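Local coordinates for putative S41 protease (Bacteroides fragilis NCTC 9343, PDB 3K50), which is a putative serine protease of peptidase family S41, probably cleaving peptide bonds, with a PDZ-like domain beside the peptidase fold, at residues Tyr78-Val83 with Lys125-Leu130; Trp113-Asn118 with Gly155-Ile160. One frame throughout, in Å; residues are numbered along the deposited sequence.

Contact 1: residues Tyr78-Val83 with Lys125-Leu130; sequences YTLYKV and KVESEL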
loop_
_atom_site.group_PDB
_atom_site.type_symbol
_atom_site.label_atom_id
_atom_site.label_comp_id
_atom_site.label_asym_id
_atom_site.label_seq_id
_atom_site.Cartn_x
_atom_site.Cartn_y
_atom_site.Cartn_z
ATOM N N TYR A 78 0.351 -3.390 -13.756
ATOM C CA TYR A 78 -0.083 -4.556 -14.479
ATOM C C TYR A 78 0.579 -5.864 -14.047
ATOM O O TYR A 78 1.501 -5.852 -13.283
ATOM C CB TYR A 78 0.273 -4.360 -15.952
ATOM C CG TYR A 78 1.770 -4.346 -16.164
ATOM C CD1 TYR A 78 2.491 -3.167 -16.021
ATOM C CD2 TYR A 78 2.470 -5.506 -16.462
ATOM C CE1 TYR A 78 3.840 -3.127 -16.184
ATOM C CE2 TYR A 78 3.841 -5.486 -16.604
ATOM C CZ TYR A 78 4.521 -4.281 -16.474
ATOM O OH TYR A 78 5.884 -4.218 -16.620
ATOM N N THR A 79 0.122 -6.967 -14.626
ATOM C CA THR A 79 0.715 -8.287 -14.449
ATOM C C THR A 79 0.678 -8.947 -15.778
ATOM O O THR A 79 -0.360 -8.911 -16.444
ATOM C CB THR A 79 -0.122 -9.209 -13.578
ATOM O OG1 THR A 79 -0.388 -8.579 -12.326
ATOM C CG2 THR A 79 0.616 -10.565 -13.364
ATOM N N LEU A 80 1.788 -9.588 -16.150
ATOM C CA LEU A 80 1.912 -10.330 -17.421
ATOM C C LEU A 80 1.407 -11.759 -17.330
ATOM O O LEU A 80 1.627 -12.433 -16.318
ATOM C CB LEU A 80 3.376 -10.431 -17.847
ATOM C CG LEU A 80 4.030 -9.132 -18.199
ATOM C CD1 LEU A 80 5.363 -9.405 -18.875
ATOM C CD2 LEU A 80 3.113 -8.335 -19.119
ATOM N N TYR A 81 0.726 -12.194 -18.385
ATOM C CA TYR A 81 0.241 -13.561 -18.542
ATOM C C TYR A 81 0.622 -14.000 -19.934
ATOM O O TYR A 81 0.442 -13.248 -20.893
ATOM C CB TYR A 81 -1.291 -13.656 -18.426
ATOM C CG TYR A 81 -1.792 -13.489 -17.049
ATOM C CD1 TYR A 81 -1.833 -12.230 -16.461
ATOM C CD2 TYR A 81 -2.227 -14.580 -16.301
ATOM C CE1 TYR A 81 -2.263 -12.060 -15.180
ATOM C CE2 TYR A 81 -2.645 -14.412 -14.989
ATOM C CZ TYR A 81 -2.682 -13.133 -14.452
ATOM O OH TYR A 81 -3.130 -12.920 -13.174
ATOM N N LYS A 82 1.107 -15.230 -20.051
ATOM C CA LYS A 82 1.537 -15.801 -21.328
ATOM C C LYS A 82 0.383 -15.875 -22.333
ATOM O O LYS A 82 -0.728 -16.257 -21.958
ATOM C CB LYS A 82 2.077 -17.210 -21.069
ATOM C CG LYS A 82 2.923 -17.799 -22.166
ATOM C CD LYS A 82 4.351 -17.321 -22.033
ATOM C CE LYS A 82 5.218 -17.879 -23.143
ATOM N NZ LYS A 82 6.664 -17.657 -22.861
ATOM N N VAL A 83 0.639 -15.499 -23.592
ATOM C CA VAL A 83 -0.372 -15.540 -24.661
ATOM C C VAL A 83 -0.543 -16.961 -25.258
ATOM O O VAL A 83 0.421 -17.757 -25.307
ATOM C CB VAL A 83 -0.047 -14.538 -25.810
ATOM C CG1 VAL A 83 -0.977 -14.736 -27.049
ATOM C CG2 VAL A 83 -0.147 -13.136 -25.331
ATOM N N LYS A 125 11.481 -8.596 -23.570
ATOM C CA LYS A 125 12.434 -7.596 -24.036
ATOM C C LYS A 125 11.845 -6.189 -23.960
ATOM O O LYS A 125 12.522 -5.249 -23.521
ATOM C CB LYS A 125 12.865 -7.869 -25.490
ATOM C CG LYS A 125 13.682 -6.746 -26.136
ATOM N N VAL A 126 10.584 -6.053 -24.389
ATOM C CA VAL A 126 9.936 -4.750 -24.469
ATOM C C VAL A 126 8.989 -4.394 -23.314
ATOM O O VAL A 126 8.373 -3.328 -23.367
ATOM C CB VAL A 126 9.219 -4.598 -25.841
ATOM C CG1 VAL A 126 10.267 -4.629 -26.999
ATOM C CG2 VAL A 126 8.162 -5.664 -26.016
ATOM N N GLU A 127 8.920 -5.239 -22.268
ATOM C CA GLU A 127 8.070 -5.008 -21.074
ATOM C C GLU A 127 8.224 -3.624 -20.420
ATOM O O GLU A 127 7.247 -3.034 -19.872
ATOM C CB GLU A 127 8.353 -6.075 -19.984
ATOM C CG GLU A 127 7.420 -5.979 -18.782
ATOM C CD GLU A 127 7.753 -6.896 -17.623
ATOM O OE1 GLU A 127 8.626 -7.782 -17.762
ATOM O OE2 GLU A 127 7.124 -6.712 -16.556
ATOM N N SER A 128 9.444 -3.095 -20.441
ATOM C CA SER A 128 9.712 -1.808 -19.803
ATOM C C SER A 128 9.059 -0.697 -20.640
ATOM O O SER A 128 8.834 0.404 -20.136
ATOM C CB SER A 128 11.234 -1.588 -19.543
ATOM O OG SER A 128 11.967 -1.295 -20.735
ATOM N N GLU A 129 8.689 -0.986 -21.891
ATOM C CA GLU A 129 7.942 0.014 -22.681
ATOM C C GLU A 129 6.525 0.226 -22.129
ATOM O O GLU A 129 5.843 1.158 -22.528
ATOM C CB GLU A 129 7.853 -0.337 -24.158
ATOM C CG GLU A 129 9.215 -0.473 -24.834
ATOM C CD GLU A 129 9.111 -0.726 -26.321
ATOM O OE1 GLU A 129 7.977 -0.768 -26.867
ATOM O OE2 GLU A 129 10.177 -0.878 -26.947
ATOM N N LEU A 130 6.066 -0.672 -21.271
ATOM C CA LEU A 130 4.762 -0.488 -20.578
ATOM C C LEU A 130 4.799 0.572 -19.472
ATOM O O LEU A 130 3.752 1.050 -19.044
ATOM C CB LEU A 130 4.302 -1.812 -19.950
ATOM C CG LEU A 130 3.892 -2.838 -21.014
ATOM C CD1 LEU A 130 3.814 -4.267 -20.490
ATOM C CD2 LEU A 130 2.567 -2.395 -21.693
#

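Contact 2: residues Trp113-Asn118 with Gly155-Ile160; sequences WIMMMN and GGVVPI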
loop_
_atom_site.group_PDB
_atom_site.type_symbol
_atom_site.label_atom_id
_atom_site.label_comp_id
_atom_site.label_asym_id
_atom_site.label_seq_id
_atom_site.Cartn_x
_atom_site.Cartn_y
_atom_site.Cartn_z
ATOM N N TRP A 113 -6.971 -5.609 -20.491
ATOM C CA TRP A 113 -5.718 -6.283 -20.802
ATOM C C TRP A 113 -5.105 -5.599 -22.005
ATOM O O TRP A 113 -5.823 -5.347 -22.975
ATOM C CB TRP A 113 -5.958 -7.723 -21.196
ATOM C CG TRP A 113 -6.545 -8.616 -20.156
ATOM C CD1 TRP A 113 -7.813 -8.607 -19.706
ATOM C CD2 TRP A 113 -5.902 -9.727 -19.522
ATOM N NE1 TRP A 113 -8.011 -9.623 -18.799
ATOM C CE2 TRP A 113 -6.849 -10.325 -18.667
ATOM C CE3 TRP A 113 -4.611 -10.254 -19.566
ATOM C CZ2 TRP A 113 -6.546 -11.417 -17.859
ATOM C CZ3 TRP A 113 -4.322 -11.364 -18.794
ATOM C CH2 TRP A 113 -5.299 -11.934 -17.942
ATOM N N ILE A 114 -3.830 -5.232 -21.922
ATOM C CA ILE A 114 -3.110 -4.674 -23.067
ATOM C C ILE A 114 -2.553 -5.884 -23.838
ATOM O O ILE A 114 -1.819 -6.709 -23.276
ATOM C CB ILE A 114 -1.992 -3.736 -22.666
ATOM C CG1 ILE A 114 -2.503 -2.553 -21.848
ATOM C CG2 ILE A 114 -1.331 -3.139 -23.897
ATOM C CD1 ILE A 114 -1.351 -1.617 -21.377
HETATM N N MSE A 115 -2.915 -5.998 -25.110
HETATM C CA MSE A 115 -2.539 -7.158 -25.950
HETATM C C MSE A 115 -1.484 -6.873 -27.027
HETATM O O MSE A 115 -0.750 -7.791 -27.424
HETATM C CB MSE A 115 -3.771 -7.734 -26.635
HETATM C CG MSE A 115 -4.852 -8.153 -25.682
HETATM SE SE MSE A 115 -6.394 -8.822 -26.582
HETATM C CE MSE A 115 -5.826 -10.703 -26.957
HETATM N N MSE A 116 -1.455 -5.632 -27.533
HETATM C CA MSE A 116 -0.462 -5.187 -28.532
HETATM C C MSE A 116 -0.137 -3.733 -28.330
HETATM O O MSE A 116 -0.980 -2.972 -27.827
HETATM C CB MSE A 116 -1.026 -5.303 -29.929
HETATM C CG MSE A 116 -1.628 -6.640 -30.209
HETATM SE SE MSE A 116 -0.378 -7.990 -30.660
HETATM C CE MSE A 116 -0.801 -7.688 -32.546
HETATM N N MSE A 117 1.092 -3.351 -28.693
HETATM C CA MSE A 117 1.532 -1.958 -28.687
HETATM C C MSE A 117 2.051 -1.634 -30.065
HETATM O O MSE A 117 3.028 -2.220 -30.526
HETATM C CB MSE A 117 2.627 -1.703 -27.671
HETATM C CG MSE A 117 2.162 -1.777 -26.290
HETATM SE SE MSE A 117 3.463 -1.069 -25.031
HETATM C CE MSE A 117 4.922 -2.431 -25.229
ATOM N N ASN A 118 1.406 -0.685 -30.724
ATOM C CA ASN A 118 1.789 -0.310 -32.100
ATOM C C ASN A 118 2.014 -1.515 -33.007
ATOM O O ASN A 118 3.049 -1.631 -33.677
ATOM C CB ASN A 118 3.009 0.614 -32.086
ATOM C CG ASN A 118 2.644 2.018 -31.651
ATOM O OD1 ASN A 118 2.753 2.338 -30.479
ATOM N ND2 ASN A 118 2.102 2.836 -32.587
ATOM N N GLY A 155 -11.988 -20.135 -20.897
ATOM C CA GLY A 155 -11.738 -18.700 -20.761
ATOM C C GLY A 155 -10.464 -18.241 -21.456
ATOM O O GLY A 155 -9.527 -19.017 -21.628
ATOM N N GLY A 156 -10.447 -16.979 -21.865
ATOM C CA GLY A 156 -9.283 -16.382 -22.494
ATOM C C GLY A 156 -9.487 -14.887 -22.677
ATOM O O GLY A 156 -10.583 -14.357 -22.492
ATOM N N VAL A 157 -8.410 -14.217 -23.055
ATOM C CA VAL A 157 -8.415 -12.786 -23.282
ATOM C C VAL A 157 -8.787 -12.557 -24.739
ATOM O O VAL A 157 -8.102 -13.044 -25.628
ATOM C CB VAL A 157 -7.054 -12.213 -22.952
ATOM C CG1 VAL A 157 -7.020 -10.699 -23.155
ATOM C CG2 VAL A 157 -6.727 -12.605 -21.507
ATOM N N VAL A 158 -9.896 -11.863 -24.978
ATOM C CA VAL A 158 -10.370 -11.611 -26.332
ATOM C C VAL A 158 -10.286 -10.125 -26.673
ATOM O O VAL A 158 -10.619 -9.270 -25.842
ATOM C CB VAL A 158 -11.801 -12.129 -26.504
ATOM C CG1 VAL A 158 -11.838 -13.642 -26.170
ATOM C CG2 VAL A 158 -12.780 -11.389 -25.622
ATOM N N PRO A 159 -9.832 -9.794 -27.898
ATOM C CA PRO A 159 -9.731 -8.366 -28.190
ATOM C C PRO A 159 -11.089 -7.710 -28.252
ATOM O O PRO A 159 -12.022 -8.311 -28.742
ATOM C CB PRO A 159 -9.090 -8.329 -29.585
ATOM C CG PRO A 159 -8.569 -9.715 -29.820
ATOM C CD PRO A 159 -9.433 -10.617 -29.053
ATOM N N ILE A 160 -11.190 -6.506 -27.718
ATOM C CA ILE A 160 -12.423 -5.746 -27.771
ATOM C C ILE A 160 -12.267 -4.384 -28.458
ATOM O O ILE A 160 -13.278 -3.709 -28.692
ATOM C CB ILE A 160 -12.996 -5.488 -26.352
ATOM C CG1 ILE A 160 -12.027 -4.643 -25.543
ATOM C CG2 ILE A 160 -13.312 -6.816 -25.688
ATOM C CD1 ILE A 160 -12.639 -4.041 -24.261
#

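Contact 1: residues Tyr78-Val83 with Lys125-Leu130
Y78 and L80, on the strand 76-82, face the turn that carries E127 and L130, with the Y78 and L130 CA atoms 8.8 Å apart, so side chains rather than backbones make the contact. Two i to i+3 backbone bonds, E129 N to V126 O and L130 N to E127 O, accompany a short 3-10 segment at 128-130; E127 and L130, three residues apart, both point to the strand. The Y78 hydroxyl donates to E127, with OH to OE2 at 2.8 Å, and the acceptor is the anti lone pair of OE2, turned away from OE1. This oxygen lies in the ring plane at its edge, while the carboxylate is rotated 75° from that plane. E127 reaches the Y78 hydroxyl through an extended chain, CG anti to the backbone N (chi1 -174°). Over one face of the ring L130 makes a CH-pi contact, its CD1 4.2 Å from the Y78 centroid and displaced toward the rim. L80 CD1 packs on E127 CD at 3.7 Å, setting a methyl against the carboxylate group. Strand 76-82 is an outermost strand of the five-stranded antiparallel sheet and is hydrogen-bonded to 90-97, and L130 continues inward onto I114 and M117 of strand 113-117.

Contact 2: residues Trp113-Asn118 with Gly155-Ile160
W113 and V157 meet across two strands of a five-stranded antiparallel sheet that probably forms the core of the PDZ-like domain, where 113-117 and 154-165 are both neighbours of 136-146 and therefore do not pair directly. Their local axes, 8.6 Å apart at closest approach, cross at -65°, consistent with a strongly twisted sheet, and the side chains of W113, M115 and V157 fill the distance between the two strands. V157 supplies both methyls. With CG1 anti to its backbone N, CG2 is swung over the six-membered ring of W113, 3.5 Å from the centroid and only 7° off the ring normal, a nearly centred CH-pi contact. CG1 rests instead against the root of the indole, 3.7 Å from W113 CB and equally near CG, so the two methyls together span the side chain from its stem to its benzo ring.

M115, a selenomethionine, runs the other way past V157. Its CB leaves the strand toward 154-165; CG passes CG1 of V157; SE then settles against the proline, 3.7 Å from P159 CA and slightly farther from P159 CG. A bend at the last torsion (chi3 82°) brings CE between V157 CG1 and the proline ring, toward the V157 backbone. On the sheet, a classic beta bulge sets two consecutive residues, M115 and M116, opposite the single Q139 of strand 136-146, and N91 of strand 90-97 also touches W113, M115 and V157. At the tip of the selenomethionine, CE ends 3.5 Å from the carbonyl O of V157.

Overall arrangement
Both contacts belong to the same five-stranded antiparallel sheet, and their centres lie 12 Å apart. Contact 1 sets an outermost strand, 76-82, against the loop that follows strand 113-117, whereas contact 2 joins that central strand to the other outermost one, 154-165. They touch at Y81 with W113, an edge-to-face ring pair with Y81 CD1 3.5 Å from W113 CZ3, and where the 125-130 loop meets strand 113-117, as at E129 CB to M117 CE, 3.8 Å. Strand 113-117 is thus the shared element. A glycerol, probably from the crystallisation liquor, lies about 5 Å from the side chain of Y78. The contact centres are 22 and 28 Å from the centre of the chain.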